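Local coordinates for protein aminotransferase class I and II (Streptococcus suis 89/1591, PDB 3OP7) that probably catalyses pyridoxal-phosphate-dependent transamination, moving an amino group between an amino acid and a keto acid through a lysine-bound cofactor, at residues M157-N162 and Y189-E194; G168-R173 and L202-I207. One frame throughout, in Å; residues are numbered along the deposited sequence.

Contact 1 of 2, residues M157-N162 and Y189-E194; sequences MICINN and YILSDE
Met157, a selenomethionine, crosses Leu191 at an angle, its SE lying 4.0 Å from Leu191 CB. The chain runs straight through chi2 and bends at chi3 (-71°), which carries CE back to 3.9 Å from Tyr189 CD2. Leu98 of helix 89-101 meets both Met157 and Leu191. On the other face of the sheet Ile160 CG1 sits 4.2 Å from Ile190 CG2, and Leu179 of helix 173-184 touches both. These are neighbouring parallel strands of the large sheet in a fold-type I aminotransferase, joined through helix 173-184 as a beta-alpha-beta unit; their axes approach to 4.6 Å. The straightest rung is Ile160 N to Leu191 O, with 174° at the hydrogen. At the C-terminal end Asp193 O takes two donors from opposite faces of its carbonyl plane: Asn162 N, and Asn161 ND2 at 2.8 Å, the latter 46° out of that plane. Beside this amide, the Asp193 carboxylate is turned well out of its plane; its OD2 bonds Asn94 ND2 and N1 of the pyridoxal-phosphate lysine at position 222, consistent with the family's cofactor-ring aspartate. Farther out, Ser192 OG donates to Glu194 OE2 at 2.8 Å, a water links that oxygen to Asn162 ND2, and OE1 hydrogen-bonds Ser206 OG.

Contact 2 of 2, residues G168-R173 and L202-I207; sequences GAVMDR and LDVPSI. With EDO (1,2-ethanediol), chain F; EDO (1,2-ethanediol), chain K.
Val170 overlaps two side chains of 202-207 with its two methyls. CG2 meets Val204 CG1 tip to tip at 3.6 Å, whereas CG1 slides past Leu202 CD1 in the opposite sense at 3.4 Å, tighter than normal carbon contact. With chi1 at 81°, CG1 lies between the backbone N and the carbonyl carbon, and CG2 is anti to N. The same valine's backbone N donates to O1 of an ethanediol (chain F) at 2.9 Å, probably from the crystallisation liquor. Farther along, Arg173 is gripped at two points by Asp203. Its backbone N donates to Asp203 O at 2.9 Å, while NE forms a salt bridge with OD2, also at 2.9 Å. OD2 lies nearly in the guanidinium plane and is met on its syn side but 33° out of the carboxylate plane; the two planes are 45° apart. Pro205 crosses the arginine chain at about a right angle, its CG 3.9 Å above the centre of one guanidinium face. NH1 bridges to Glu177, one turn along the same helix. Asp172 is the N-cap of helix 173-184, its OD1 accepting from Tyr175 N; its OD2 takes a weak bond from a water that accepts from Asp203 N. The 202-207 loop ends likewise at an N-cap, Ser206. Two loops leaving adjacent parallel strands and entering helices in this way are characteristic of the C-terminal edge of an alpha/beta sheet.

How the contacts relate
Contact 1 pairs two central strands of the mixed sheet, and contact 2 pairs the loops that follow those strands; their centres are about 12 Å apart. The segments alternate along the chain, 157-162, 168-173, 189-194, 202-207, with helix 173-184 leaving the first loop and returning the chain to strand 189-193. Each strand end is tied to its own loop: Asn162 OD1 lies 2.7 Å from Met171 N, a probable hydrogen bond, and Glu194 holds the second loop through its carboxylate. Asn162 also packs against Val170 and Val204, linking the two pairings. Contact 1 thus ends beside the cofactor, while contact 2 joins the more solvent-accessible loops beyond the C-terminal ends of these strands.

Contact 1 of 2, residues M157-N162 and Y189-E194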
# COMPACT_ATOMS: atom_id res chain seq x y z
N MSE A 157 -7.84 2.06 21.77
CA MSE A 157 -7.88 3.06 20.71
C MSE A 157 -9.30 3.50 20.42
O MSE A 157 -10.22 2.69 20.50
CB MSE A 157 -7.25 2.49 19.43
CG MSE A 157 -7.15 3.52 18.28
SE MSE A 157 -6.34 2.79 16.72
CE MSE A 157 -4.54 2.66 17.43
N ILE A 158 -9.47 4.80 20.15
CA ILE A 158 -10.67 5.38 19.64
C ILE A 158 -10.34 5.93 18.25
O ILE A 158 -9.32 6.64 18.09
CB ILE A 158 -11.16 6.55 20.53
CG1 ILE A 158 -11.49 6.04 21.93
CG2 ILE A 158 -12.43 7.24 19.92
CD1 ILE A 158 -11.57 7.16 22.99
N CYS A 159 -11.15 5.55 17.26
CA CYS A 159 -10.97 6.00 15.89
C CYS A 159 -12.00 7.02 15.50
O CYS A 159 -13.22 6.80 15.68
CB CYS A 159 -11.02 4.81 14.92
SG CYS A 159 -9.86 3.50 15.23
N ILE A 160 -11.53 8.16 14.99
CA ILE A 160 -12.38 9.19 14.44
C ILE A 160 -11.91 9.62 13.05
O ILE A 160 -10.78 9.33 12.66
CB ILE A 160 -12.42 10.42 15.36
CG1 ILE A 160 -11.05 11.13 15.44
CG2 ILE A 160 -12.96 10.06 16.78
CD1 ILE A 160 -11.16 12.51 16.24
N ASN A 161 -12.76 10.33 12.33
CA ASN A 161 -12.49 10.82 11.00
C ASN A 161 -13.00 12.27 11.08
O ASN A 161 -14.18 12.53 11.31
CB ASN A 161 -13.26 9.92 10.02
CG ASN A 161 -13.05 10.23 8.54
OD1 ASN A 161 -13.90 9.80 7.72
ND2 ASN A 161 -11.94 10.87 8.17
N ASN A 162 -12.09 13.22 10.94
CA ASN A 162 -12.37 14.61 11.24
C ASN A 162 -11.77 15.50 10.13
O ASN A 162 -10.55 15.69 10.09
CB ASN A 162 -11.79 15.01 12.59
CG ASN A 162 -12.55 16.17 13.25
OD1 ASN A 162 -13.79 16.32 13.08
ND2 ASN A 162 -11.81 17.04 13.96
N TYR A 189 -5.19 5.51 22.67
CA TYR A 189 -4.77 6.30 21.54
C TYR A 189 -6.02 6.82 20.93
O TYR A 189 -7.07 6.18 21.02
CB TYR A 189 -4.15 5.45 20.46
CG TYR A 189 -2.86 4.75 20.81
CD1 TYR A 189 -1.73 5.46 21.06
CD2 TYR A 189 -2.80 3.34 20.84
CE1 TYR A 189 -0.52 4.79 21.37
CE2 TYR A 189 -1.61 2.67 21.13
CZ TYR A 189 -0.47 3.40 21.38
OH TYR A 189 0.70 2.73 21.67
N ILE A 190 -5.90 7.92 20.22
CA ILE A 190 -6.96 8.39 19.32
C ILE A 190 -6.37 8.52 17.92
O ILE A 190 -5.48 9.34 17.68
CB ILE A 190 -7.58 9.75 19.74
CG1 ILE A 190 -8.27 9.65 21.12
CG2 ILE A 190 -8.61 10.17 18.66
CD1 ILE A 190 -8.73 10.99 21.70
N LEU A 191 -6.83 7.66 17.01
CA LEU A 191 -6.44 7.70 15.61
C LEU A 191 -7.46 8.64 14.97
O LEU A 191 -8.70 8.44 15.12
CB LEU A 191 -6.60 6.35 14.97
CG LEU A 191 -6.50 6.28 13.42
CD1 LEU A 191 -5.18 6.97 12.90
CD2 LEU A 191 -6.60 4.82 12.89
N SER A 192 -6.98 9.70 14.34
CA SER A 192 -7.85 10.64 13.64
C SER A 192 -7.45 10.78 12.16
O SER A 192 -6.36 11.24 11.84
CB SER A 192 -7.78 11.99 14.35
OG SER A 192 -8.68 12.92 13.74
N ASP A 193 -8.30 10.27 11.28
CA ASP A 193 -8.12 10.41 9.86
C ASP A 193 -8.63 11.81 9.46
O ASP A 193 -9.84 12.12 9.56
CB ASP A 193 -8.86 9.27 9.15
CG ASP A 193 -8.91 9.42 7.62
OD1 ASP A 193 -8.80 10.53 7.08
OD2 ASP A 193 -9.20 8.41 6.98
N GLU A 194 -7.67 12.65 9.12
CA GLU A 194 -7.86 14.04 8.90
C GLU A 194 -7.70 14.47 7.46
O GLU A 194 -7.36 15.61 7.18
CB GLU A 194 -6.96 14.86 9.86
CG GLU A 194 -7.35 14.57 11.30
CD GLU A 194 -6.45 15.11 12.40
OE1 GLU A 194 -5.29 15.49 12.13
OE2 GLU A 194 -6.95 15.17 13.56
O HOH W 1 -8.92 16.98 14.00

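Contact 2 of 2, residues G168-R173 and L202-I207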
# COMPACT_ATOMS: atom_id res chain seq x y z
N GLY A 168 -19.25 15.13 6.34
CA GLY A 168 -18.56 16.40 6.22
C GLY A 168 -18.56 17.19 7.51
O GLY A 168 -18.12 18.35 7.50
N ALA A 169 -19.11 16.62 8.60
CA ALA A 169 -19.22 17.33 9.89
C ALA A 169 -17.88 17.25 10.65
O ALA A 169 -17.16 16.28 10.51
CB ALA A 169 -20.33 16.70 10.77
N VAL A 170 -17.58 18.26 11.46
CA VAL A 170 -16.28 18.34 12.10
C VAL A 170 -16.44 18.54 13.62
O VAL A 170 -17.36 19.17 14.09
CB VAL A 170 -15.45 19.47 11.38
CG1 VAL A 170 -15.86 20.86 11.92
CG2 VAL A 170 -13.99 19.25 11.43
N MSE A 171 -15.55 17.91 14.37
CA MSE A 171 -15.38 18.19 15.80
C MSE A 171 -14.41 19.32 15.98
O MSE A 171 -13.25 19.22 15.62
CB MSE A 171 -14.82 16.98 16.54
CG MSE A 171 -15.67 15.74 16.46
SE MSE A 171 -14.67 14.11 16.93
CE MSE A 171 -16.18 12.90 16.95
N ASP A 172 -14.85 20.37 16.63
CA ASP A 172 -13.96 21.50 16.87
C ASP A 172 -13.07 21.26 18.11
O ASP A 172 -13.14 20.21 18.77
CB ASP A 172 -14.74 22.81 16.92
CG ASP A 172 -15.67 22.93 18.10
OD1 ASP A 172 -15.65 22.12 19.04
OD2 ASP A 172 -16.44 23.89 18.10
N ARG A 173 -12.25 22.25 18.42
CA ARG A 173 -11.34 22.16 19.55
C ARG A 173 -12.05 21.86 20.86
O ARG A 173 -11.60 21.02 21.60
CB ARG A 173 -10.56 23.47 19.73
CG ARG A 173 -9.66 23.51 20.98
CD ARG A 173 -8.87 24.82 21.07
NE ARG A 173 -7.85 24.91 20.03
CZ ARG A 173 -6.62 24.39 20.11
NH1 ARG A 173 -6.22 23.69 21.15
NH2 ARG A 173 -5.78 24.58 19.12
N LEU A 202 -14.35 27.39 11.79
CA LEU A 202 -14.21 26.66 13.05
C LEU A 202 -12.74 26.43 13.39
O LEU A 202 -11.88 26.27 12.51
CB LEU A 202 -14.94 25.32 13.01
CG LEU A 202 -16.47 25.36 12.90
CD1 LEU A 202 -17.03 23.96 12.63
CD2 LEU A 202 -17.01 25.89 14.20
N ASP A 203 -12.46 26.39 14.70
CA ASP A 203 -11.14 26.07 15.19
C ASP A 203 -11.01 24.55 15.25
O ASP A 203 -11.57 23.90 16.12
CB ASP A 203 -10.95 26.70 16.57
CG ASP A 203 -9.60 26.39 17.20
OD1 ASP A 203 -8.71 25.80 16.55
OD2 ASP A 203 -9.43 26.75 18.36
N VAL A 204 -10.28 23.97 14.30
CA VAL A 204 -10.22 22.53 14.22
C VAL A 204 -8.76 22.08 14.24
O VAL A 204 -8.16 21.81 13.18
CB VAL A 204 -10.97 21.96 12.99
CG1 VAL A 204 -11.11 20.49 13.11
CG2 VAL A 204 -12.37 22.47 12.91
N PRO A 205 -8.20 21.91 15.45
CA PRO A 205 -6.86 21.39 15.56
C PRO A 205 -6.82 19.94 15.13
O PRO A 205 -7.84 19.23 15.17
CB PRO A 205 -6.56 21.52 17.06
CG PRO A 205 -7.91 21.44 17.73
CD PRO A 205 -8.80 22.18 16.78
N SER A 206 -5.64 19.51 14.71
CA SER A 206 -5.32 18.07 14.58
C SER A 206 -5.34 17.41 15.95
O SER A 206 -5.00 18.03 16.97
CB SER A 206 -3.96 17.88 13.94
OG SER A 206 -3.60 16.49 13.92
N ILE A 207 -5.71 16.14 15.97
CA ILE A 207 -5.64 15.34 17.20
C ILE A 207 -4.30 15.43 17.86
O ILE A 207 -4.19 15.54 19.07
CB ILE A 207 -6.08 13.85 16.99
CG1 ILE A 207 -6.51 13.23 18.31
CG2 ILE A 207 -5.04 12.94 16.28
CD1 ILE A 207 -7.70 13.91 19.02
C1 EDO F . -19.89 20.94 12.55
O1 EDO F . -19.67 20.31 11.27
C2 EDO F . -20.71 20.06 13.49
O2 EDO F . -21.98 19.71 12.90
C1 EDO K . -2.65 24.59 16.78
O1 EDO K . -2.58 24.26 18.18
C2 EDO K . -4.09 24.45 16.28
O2 EDO K . -4.19 24.02 14.91
O HOH W 2 -14.66 26.47 16.88